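Local coordinates for putative adhesin (Komagataella phaffii, PDB 5FX8), which may act in cell-cell adhesion at the yeast cell surface, its N-terminal, cohesin-like portion being the part described here, at residues T128-T133 with T137-V142; S11-A16 with L21-V26; T81-D84 with V89-F92. One frame throughout, in Å; residues are numbered along the deposited sequence.

Contact 1. Residues T128-T133 with T137-V142; sequences TFDFET and TYSPSV
F131 and Y138 form the hydrogen-bonded pair of an antiparallel beta hairpin, strands 126-132 and 137-144. F131 N donates to Y138 O at 2.8 Å, and Y138 N returns a bond of 2.8 Å to F131 O. Farther along, F129 N reaches P140 O at 3.0 Å, nearly straight (164°). The return bond of that pair is missing because proline has no N-H; the CA-H of S139 makes a contact with F129 O (3.1 Å), and the ring carbon CD of P140 also lies beside it.

Aromatic and aliphatic groups collect on the inner side. The pyrrolidine ring of P140 comes to the F131 ring at its edge, with CG 3.8 Å from F131 CE1 and CD in the ring plane, the two side chains crossing at about a right angle. The ring of F129 sets CE2 against V142 CB at 4.0 Å. Next in line, I7 and V9 of strand 4-11, together with L54, cover these rings and tie the hairpin to the larger sheet.

The other side is polar and largely exposed. D130 starts out away from the partner strand, but with CG beside its backbone N (chi1 -68°) the carboxylate comes back to it: S139 OG donates to D130 OD1 at 2.7 Å, on the anti side, 29° out of the carboxylate plane.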
loop_
_atom_site.group_PDB
_atom_site.type_symbol
_atom_site.label_atom_id
_atom_site.label_comp_id
_atom_site.label_asym_id
_atom_site.label_seq_id
_atom_site.Cartn_x
_atom_site.Cartn_y
_atom_site.Cartn_z
ATOM N N THR C 128 45.045 -10.207 -46.557
ATOM C CA THR C 128 45.616 -11.192 -47.465
ATOM C C THR C 128 47.002 -11.576 -46.984
ATOM O O THR C 128 47.748 -10.734 -46.482
ATOM C CB THR C 128 45.720 -10.666 -48.884
ATOM O OG1 THR C 128 46.895 -9.854 -48.972
ATOM C CG2 THR C 128 44.495 -9.853 -49.242
ATOM N N PHE C 129 47.333 -12.853 -47.126
ATOM C CA PHE C 129 48.637 -13.371 -46.735
ATOM C C PHE C 129 49.425 -13.638 -47.999
ATOM O O PHE C 129 48.916 -14.280 -48.916
ATOM C CB PHE C 129 48.523 -14.670 -45.934
ATOM C CG PHE C 129 47.628 -14.602 -44.743
ATOM C CD1 PHE C 129 48.096 -14.117 -43.542
ATOM C CD2 PHE C 129 46.344 -15.080 -44.808
ATOM C CE1 PHE C 129 47.298 -14.089 -42.453
ATOM C CE2 PHE C 129 45.545 -15.050 -43.718
ATOM C CZ PHE C 129 46.019 -14.558 -42.541
ATOM N N ASP C 130 50.652 -13.146 -48.055
ATOM C CA ASP C 130 51.493 -13.300 -49.237
ATOM C C ASP C 130 52.504 -14.423 -49.014
ATOM O O ASP C 130 53.414 -14.293 -48.193
ATOM C CB ASP C 130 52.201 -11.988 -49.562
ATOM C CG ASP C 130 51.253 -10.918 -50.020
ATOM O OD1 ASP C 130 50.184 -11.270 -50.551
ATOM O OD2 ASP C 130 51.572 -9.724 -49.845
ATOM N N PHE C 131 52.353 -15.517 -49.748
ATOM C CA PHE C 131 53.354 -16.580 -49.798
ATOM C C PHE C 131 54.139 -16.463 -51.107
ATOM O O PHE C 131 53.553 -16.471 -52.195
ATOM C CB PHE C 131 52.697 -17.956 -49.677
ATOM C CG PHE C 131 51.895 -18.132 -48.420
ATOM C CD1 PHE C 131 50.558 -17.785 -48.387
ATOM C CD2 PHE C 131 52.477 -18.623 -47.272
ATOM C CE1 PHE C 131 49.828 -17.919 -47.254
ATOM C CE2 PHE C 131 51.745 -18.763 -46.134
ATOM C CZ PHE C 131 50.416 -18.404 -46.124
ATOM N N GLU C 132 55.457 -16.337 -51.002
ATOM C CA GLU C 132 56.323 -16.204 -52.165
ATOM C C GLU C 132 57.017 -17.526 -52.464
ATOM O O GLU C 132 57.651 -18.119 -51.585
ATOM C CB GLU C 132 57.345 -15.091 -51.955
ATOM C CG GLU C 132 56.705 -13.716 -51.955
ATOM C CD GLU C 132 57.625 -12.623 -52.448
ATOM O OE1 GLU C 132 58.750 -12.941 -52.891
ATOM O OE2 GLU C 132 57.225 -11.439 -52.388
ATOM N N THR C 133 56.855 -18.005 -53.692
ATOM C CA THR C 133 57.710 -19.065 -54.195
ATOM C C THR C 133 58.729 -18.462 -55.147
ATOM O O THR C 133 59.116 -17.298 -54.996
ATOM C CB THR C 133 56.907 -20.146 -54.900
ATOM O OG1 THR C 133 56.357 -19.613 -56.103
ATOM C CG2 THR C 133 55.792 -20.628 -54.006
ATOM N N THR C 137 53.501 -15.781 -56.665
ATOM C CA THR C 137 53.077 -15.369 -55.338
ATOM C C THR C 137 51.635 -15.806 -55.134
ATOM O O THR C 137 50.794 -15.604 -56.012
ATOM C CB THR C 137 53.205 -13.863 -55.136
ATOM O OG1 THR C 137 54.578 -13.505 -54.958
ATOM C CG2 THR C 137 52.502 -13.488 -53.902
ATOM N N TYR C 138 51.367 -16.439 -54.000
ATOM C CA TYR C 138 50.025 -16.858 -53.634
ATOM C C TYR C 138 49.501 -15.938 -52.542
ATOM O O TYR C 138 50.177 -15.716 -51.536
ATOM C CB TYR C 138 50.020 -18.299 -53.149
ATOM C CG TYR C 138 50.363 -19.319 -54.174
ATOM C CD1 TYR C 138 51.677 -19.685 -54.402
ATOM C CD2 TYR C 138 49.373 -19.948 -54.900
ATOM C CE1 TYR C 138 51.990 -20.640 -55.330
ATOM C CE2 TYR C 138 49.671 -20.899 -55.822
ATOM C CZ TYR C 138 50.975 -21.245 -56.036
ATOM O OH TYR C 138 51.269 -22.201 -56.971
ATOM N N SER C 139 48.291 -15.421 -52.730
ATOM C CA SER C 139 47.717 -14.428 -51.821
ATOM C C SER C 139 46.298 -14.781 -51.411
ATOM O O SER C 139 45.353 -14.062 -51.747
ATOM C CB SER C 139 47.740 -13.047 -52.458
ATOM O OG SER C 139 49.067 -12.628 -52.587
ATOM N N PRO C 140 46.117 -15.855 -50.645
ATOM C CA PRO C 140 44.795 -16.131 -50.078
ATOM C C PRO C 140 44.360 -15.029 -49.134
ATOM O O PRO C 140 45.166 -14.295 -48.559
ATOM C CB PRO C 140 45.001 -17.442 -49.324
ATOM C CG PRO C 140 46.438 -17.428 -48.979
ATOM C CD PRO C 140 47.124 -16.808 -50.153
ATOM N N SER C 141 43.049 -14.941 -48.952
ATOM C CA SER C 141 42.459 -13.853 -48.194
ATOM C C SER C 141 41.560 -14.382 -47.089
ATOM O O SER C 141 40.872 -15.386 -47.265
ATOM C CB SER C 141 41.677 -12.937 -49.112
ATOM O OG SER C 141 41.864 -11.602 -48.711
ATOM N N VAL C 142 41.562 -13.682 -45.960
ATOM C CA VAL C 142 40.741 -14.018 -44.803
ATOM C C VAL C 142 40.160 -12.739 -44.198
ATOM O O VAL C 142 40.847 -11.719 -44.098
ATOM C CB VAL C 142 41.578 -14.807 -43.776
ATOM C CG1 VAL C 142 41.066 -14.595 -42.377
ATOM C CG2 VAL C 142 41.547 -16.271 -44.127
#

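Contact 2. Residues S11-A16 with L21-V26; sequences SERTDA and LSDWFV
At the end of strand 4-11, where it pairs antiparallel with the start of strand 25-31 and S11 stands opposite F25 as a non-hydrogen-bonded pair, the chain turns through helical backbone angles at E12-T14 and is tied back to D23. The backbone link is E12 N to W24 O, 2.7 Å and nearly straight. Two side chains converge on D23 OD2 from the same face of its carboxylate: S11 OG, 2.9 Å away and steeply above the plane, and R13 NE, at 3.1 Å on the syn side. The R13 chain runs extended as far as CD (chi1 178°) and bends at chi3 (65°), which brings NE closest to the acid, NH2 standing farther off. The planes of the two groups are 49° apart, and the further bonds, from NE to OD1 and from NH2 to OD2, are weak.

E12 lies alongside W24, its OE1 3.3 Å from W24 CB, while R308 forms a salt bridge with that oxygen. V26 CG2 meets E12 CB at 3.9 Å.

Y20 N also donates to D23 OD2. With a hydroxyl, an amide and a cation around one oxygen, the buried D23 is probably kept ionised, R13 supplying a balancing charge.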
loop_
_atom_site.group_PDB
_atom_site.type_symbol
_atom_site.label_atom_id
_atom_site.label_comp_id
_atom_site.label_asym_id
_atom_site.label_seq_id
_atom_site.Cartn_x
_atom_site.Cartn_y
_atom_site.Cartn_z
ATOM N N SER C 11 40.233 -20.570 -41.315
ATOM C CA SER C 11 40.194 -20.658 -39.866
ATOM C C SER C 11 39.876 -22.089 -39.474
ATOM O O SER C 11 38.942 -22.683 -40.011
ATOM C CB SER C 11 39.139 -19.709 -39.302
ATOM O OG SER C 11 38.892 -19.974 -37.939
ATOM N N GLU C 12 40.657 -22.643 -38.548
ATOM C CA GLU C 12 40.336 -23.972 -38.043
ATOM C C GLU C 12 38.987 -23.972 -37.335
ATOM O O GLU C 12 38.261 -24.971 -37.372
ATOM C CB GLU C 12 41.455 -24.470 -37.125
ATOM C CG GLU C 12 41.238 -25.849 -36.540
ATOM C CD GLU C 12 42.522 -26.541 -36.030
ATOM O OE1 GLU C 12 43.300 -25.958 -35.247
ATOM O OE2 GLU C 12 42.749 -27.694 -36.432
ATOM N N ARG C 13 38.616 -22.840 -36.736
ATOM C CA ARG C 13 37.348 -22.730 -36.021
ATOM C C ARG C 13 36.163 -22.780 -36.974
ATOM O O ARG C 13 35.259 -23.601 -36.810
ATOM C CB ARG C 13 37.347 -21.436 -35.214
ATOM C CG ARG C 13 36.098 -21.155 -34.453
ATOM C CD ARG C 13 36.248 -19.880 -33.647
ATOM N NE ARG C 13 36.400 -18.685 -34.475
ATOM C CZ ARG C 13 35.390 -18.013 -35.028
ATOM N NH1 ARG C 13 34.140 -18.423 -34.869
ATOM N NH2 ARG C 13 35.631 -16.936 -35.769
ATOM N N THR C 14 36.151 -21.924 -37.989
ATOM C CA THR C 14 35.015 -21.851 -38.895
ATOM C C THR C 14 35.154 -22.734 -40.121
ATOM O O THR C 14 34.133 -23.058 -40.737
ATOM C CB THR C 14 34.812 -20.420 -39.362
ATOM O OG1 THR C 14 35.907 -20.061 -40.208
ATOM C CG2 THR C 14 34.776 -19.488 -38.176
ATOM N N ASP C 15 36.383 -23.121 -40.492
ATOM C CA ASP C 15 36.663 -23.834 -41.742
ATOM C C ASP C 15 36.334 -22.962 -42.954
ATOM O O ASP C 15 35.920 -23.447 -44.006
ATOM C CB ASP C 15 35.916 -25.177 -41.797
ATOM C CG ASP C 15 36.537 -26.191 -42.777
ATOM O OD1 ASP C 15 37.364 -25.819 -43.635
ATOM O OD2 ASP C 15 36.170 -27.382 -42.703
ATOM N N ALA C 16 36.505 -21.660 -42.823
ATOM C CA ALA C 16 36.151 -20.762 -43.901
ATOM C C ALA C 16 36.989 -19.505 -43.759
ATOM O O ALA C 16 37.886 -19.429 -42.914
ATOM C CB ALA C 16 34.652 -20.459 -43.893
ATOM N N LEU C 21 40.959 -13.042 -34.472
ATOM C CA LEU C 21 42.388 -12.825 -34.396
ATOM C C LEU C 21 43.067 -13.917 -33.602
ATOM O O LEU C 21 44.280 -14.091 -33.725
ATOM C CB LEU C 21 42.692 -11.478 -33.766
ATOM C CG LEU C 21 42.337 -10.213 -34.529
ATOM C CD1 LEU C 21 42.630 -9.021 -33.650
ATOM C CD2 LEU C 21 43.151 -10.144 -35.784
ATOM N N SER C 22 42.307 -14.657 -32.796
ATOM C CA SER C 22 42.842 -15.653 -31.884
ATOM C C SER C 22 42.839 -17.058 -32.471
ATOM O O SER C 22 43.264 -17.995 -31.790
ATOM C CB SER C 22 42.041 -15.643 -30.578
ATOM O OG SER C 22 40.737 -16.164 -30.767
ATOM N N ASP C 23 42.397 -17.215 -33.710
ATOM C CA ASP C 23 42.154 -18.512 -34.301
ATOM C C ASP C 23 43.439 -19.204 -34.738
ATOM O O ASP C 23 44.466 -18.570 -34.994
ATOM C CB ASP C 23 41.228 -18.367 -35.491
ATOM C CG ASP C 23 39.817 -18.111 -35.081
ATOM O OD1 ASP C 23 39.520 -18.254 -33.871
ATOM O OD2 ASP C 23 39.003 -17.801 -35.968
ATOM N N TRP C 24 43.365 -20.532 -34.796
ATOM C CA TRP C 24 44.308 -21.328 -35.561
ATOM C C TRP C 24 43.938 -21.229 -37.034
ATOM O O TRP C 24 42.786 -21.470 -37.407
ATOM C CB TRP C 24 44.279 -22.796 -35.138
ATOM C CG TRP C 24 44.797 -23.114 -33.791
ATOM C CD1 TRP C 24 44.064 -23.385 -32.678
ATOM C CD2 TRP C 24 46.169 -23.253 -33.407
ATOM N NE1 TRP C 24 44.889 -23.651 -31.615
ATOM C CE2 TRP C 24 46.187 -23.583 -32.040
ATOM C CE3 TRP C 24 47.383 -23.105 -34.078
ATOM C CZ2 TRP C 24 47.369 -23.770 -31.342
ATOM C CZ3 TRP C 24 48.551 -23.285 -33.384
ATOM C CH2 TRP C 24 48.540 -23.613 -32.036
ATOM N N PHE C 25 44.923 -20.877 -37.864
ATOM C CA PHE C 25 44.777 -20.776 -39.308
ATOM C C PHE C 25 45.409 -21.988 -39.971
ATOM O O PHE C 25 46.620 -22.193 -39.873
ATOM C CB PHE C 25 45.436 -19.508 -39.823
ATOM C CG PHE C 25 44.762 -18.264 -39.376
ATOM C CD1 PHE C 25 45.017 -17.731 -38.126
ATOM C CD2 PHE C 25 43.863 -17.616 -40.210
ATOM C CE1 PHE C 25 44.385 -16.575 -37.723
ATOM C CE2 PHE C 25 43.236 -16.455 -39.800
ATOM C CZ PHE C 25 43.499 -15.934 -38.558
ATOM N N VAL C 26 44.584 -22.780 -40.645
ATOM C CA VAL C 26 45.038 -23.926 -41.422
ATOM C C VAL C 26 45.691 -23.400 -42.694
ATOM O O VAL C 26 44.998 -22.931 -43.599
ATOM C CB VAL C 26 43.857 -24.842 -41.745
ATOM C CG1 VAL C 26 44.291 -26.045 -42.523
ATOM C CG2 VAL C 26 43.201 -25.247 -40.480
#

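Contact 3. Residues T81-D84 with V89-F92; sequences TAFD and VLTF
F83 and L90 both turn CG away from their backbone N (chi1 -174° and -173°), which leans the ends of their side chains toward the partner strand in a beta hairpin, strands 77-84 and 89-94 of the first cohesin-like region. The two share a face of the sheet as a non-hydrogen-bonded antiparallel pair. L90 CD1 rests 3.9 Å from F83 CB and also lies over the neighbouring backbone, 3.4 Å from A82 O, while L90 CB approaches the F83 ring at its edge, in the ring plane. The same torsion of F83 carries its CD1 to within 3.6 Å of V89 O, laying the ring obliquely along the backbone of the partner strand.

On this face T81 and F92 form the second non-hydrogen-bonded pair, side by side and pointing the same way, with the methyl CG2 of T81 against the CD2-CE2 side of the F92 ring. T81 OG1 is hydrogen-bonded to S66 O, just before strand 68-72. F110 of strand 101-114 covers T81 and L90, and F29 and F31 meet F92 edge to face, so the end of this face formed by T81, L90 and F92 is buried among aromatic rings.

A82 and T91, the hydrogen-bonded pair between these two, point to the other, more open face. D84 has its polar end held within the turn, by S87 OG and D86 N.

The backbones are joined by A82 N to T91 O (3.2 Å) and D84 N to V89 O (2.9 Å); V89 N to D84 O is weak. T91 N meets A82 O at 2.9 Å and 179°.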
loop_
_atom_site.group_PDB
_atom_site.type_symbol
_atom_site.label_atom_id
_atom_site.label_comp_id
_atom_site.label_asym_id
_atom_site.label_seq_id
_atom_site.Cartn_x
_atom_site.Cartn_y
_atom_site.Cartn_z
ATOM N N THR C 81 59.857 -31.560 -44.184
ATOM C CA THR C 81 59.727 -30.112 -44.146
ATOM C C THR C 81 60.576 -29.549 -43.020
ATOM O O THR C 81 60.803 -30.203 -42.007
ATOM C CB THR C 81 58.255 -29.656 -43.924
ATOM O OG1 THR C 81 57.705 -30.326 -42.782
ATOM C CG2 THR C 81 57.373 -29.922 -45.120
ATOM N N ALA C 82 61.025 -28.323 -43.183
ATOM C CA ALA C 82 61.654 -27.620 -42.082
ATOM C C ALA C 82 61.445 -26.136 -42.340
ATOM O O ALA C 82 61.372 -25.727 -43.493
ATOM C CB ALA C 82 63.133 -27.979 -41.968
ATOM N N PHE C 83 61.298 -25.351 -41.277
ATOM C CA PHE C 83 61.049 -23.916 -41.368
ATOM C C PHE C 83 62.267 -23.177 -40.856
ATOM O O PHE C 83 62.820 -23.528 -39.814
ATOM C CB PHE C 83 59.820 -23.518 -40.551
ATOM C CG PHE C 83 59.401 -22.078 -40.695
ATOM C CD1 PHE C 83 58.920 -21.595 -41.888
ATOM C CD2 PHE C 83 59.431 -21.226 -39.607
ATOM C CE1 PHE C 83 58.525 -20.292 -41.996
ATOM C CE2 PHE C 83 59.034 -19.932 -39.721
ATOM C CZ PHE C 83 58.585 -19.466 -40.910
ATOM N N ASP C 84 62.692 -22.175 -41.596
ATOM C CA ASP C 84 63.748 -21.284 -41.151
ATOM C C ASP C 84 63.092 -20.129 -40.402
ATOM O O ASP C 84 62.370 -19.331 -40.995
ATOM C CB ASP C 84 64.564 -20.803 -42.344
ATOM C CG ASP C 84 65.762 -20.012 -41.936
ATOM O OD1 ASP C 84 65.831 -19.619 -40.766
ATOM O OD2 ASP C 84 66.635 -19.766 -42.786
ATOM N N VAL C 89 61.182 -19.008 -44.219
ATOM C CA VAL C 89 61.074 -19.793 -45.438
ATOM C C VAL C 89 60.833 -21.242 -45.067
ATOM O O VAL C 89 61.589 -21.821 -44.281
ATOM C CB VAL C 89 62.338 -19.664 -46.301
ATOM C CG1 VAL C 89 62.297 -20.688 -47.426
ATOM C CG2 VAL C 89 62.465 -18.240 -46.820
ATOM N N LEU C 90 59.800 -21.829 -45.638
ATOM C CA LEU C 90 59.515 -23.235 -45.425
ATOM C C LEU C 90 60.098 -24.026 -46.588
ATOM O O LEU C 90 59.830 -23.705 -47.745
ATOM C CB LEU C 90 58.008 -23.458 -45.307
ATOM C CG LEU C 90 57.527 -24.853 -44.924
ATOM C CD1 LEU C 90 58.033 -25.215 -43.551
ATOM C CD2 LEU C 90 56.028 -24.972 -44.977
ATOM N N THR C 91 60.904 -25.042 -46.291
ATOM C CA THR C 91 61.541 -25.835 -47.333
ATOM C C THR C 91 60.938 -27.228 -47.374
ATOM O O THR C 91 60.949 -27.940 -46.375
ATOM C CB THR C 91 63.046 -25.940 -47.114
ATOM O OG1 THR C 91 63.607 -24.637 -46.944
ATOM C CG2 THR C 91 63.683 -26.606 -48.304
ATOM N N PHE C 92 60.438 -27.630 -48.525
ATOM C CA PHE C 92 60.020 -29.008 -48.709
ATOM C C PHE C 92 61.156 -29.741 -49.402
ATOM O O PHE C 92 61.703 -29.249 -50.389
ATOM C CB PHE C 92 58.742 -29.093 -49.538
ATOM C CG PHE C 92 57.563 -28.383 -48.932
ATOM C CD1 PHE C 92 57.448 -27.011 -48.985
ATOM C CD2 PHE C 92 56.547 -29.093 -48.358
ATOM C CE1 PHE C 92 56.361 -26.373 -48.441
ATOM C CE2 PHE C 92 55.475 -28.459 -47.829
ATOM C CZ PHE C 92 55.380 -27.098 -47.865
#

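In the fold
All three contacts are partly buried, and they follow one another along the chain in the order 2, 3, 1. Contact 1 is the most exposed, with 5 of 12 touching residues at the surface, against one of eight in contact 3 and none of six in contact 2. Contacts 1 and 3 are hairpins built on backbone ladders, each with an apolar side and a more polar one; contact 2 adds to one backbone bond a salt bridge and a serine hydroxyl bond. Contacts 2 and 3 both reach the large mixed sheet, yet their centres are about 22 Å apart. Contact 1 belongs to the smaller three-stranded sheet and lies against contact 2, V142 CG1 touching F25 CE2 at 3.8 Å.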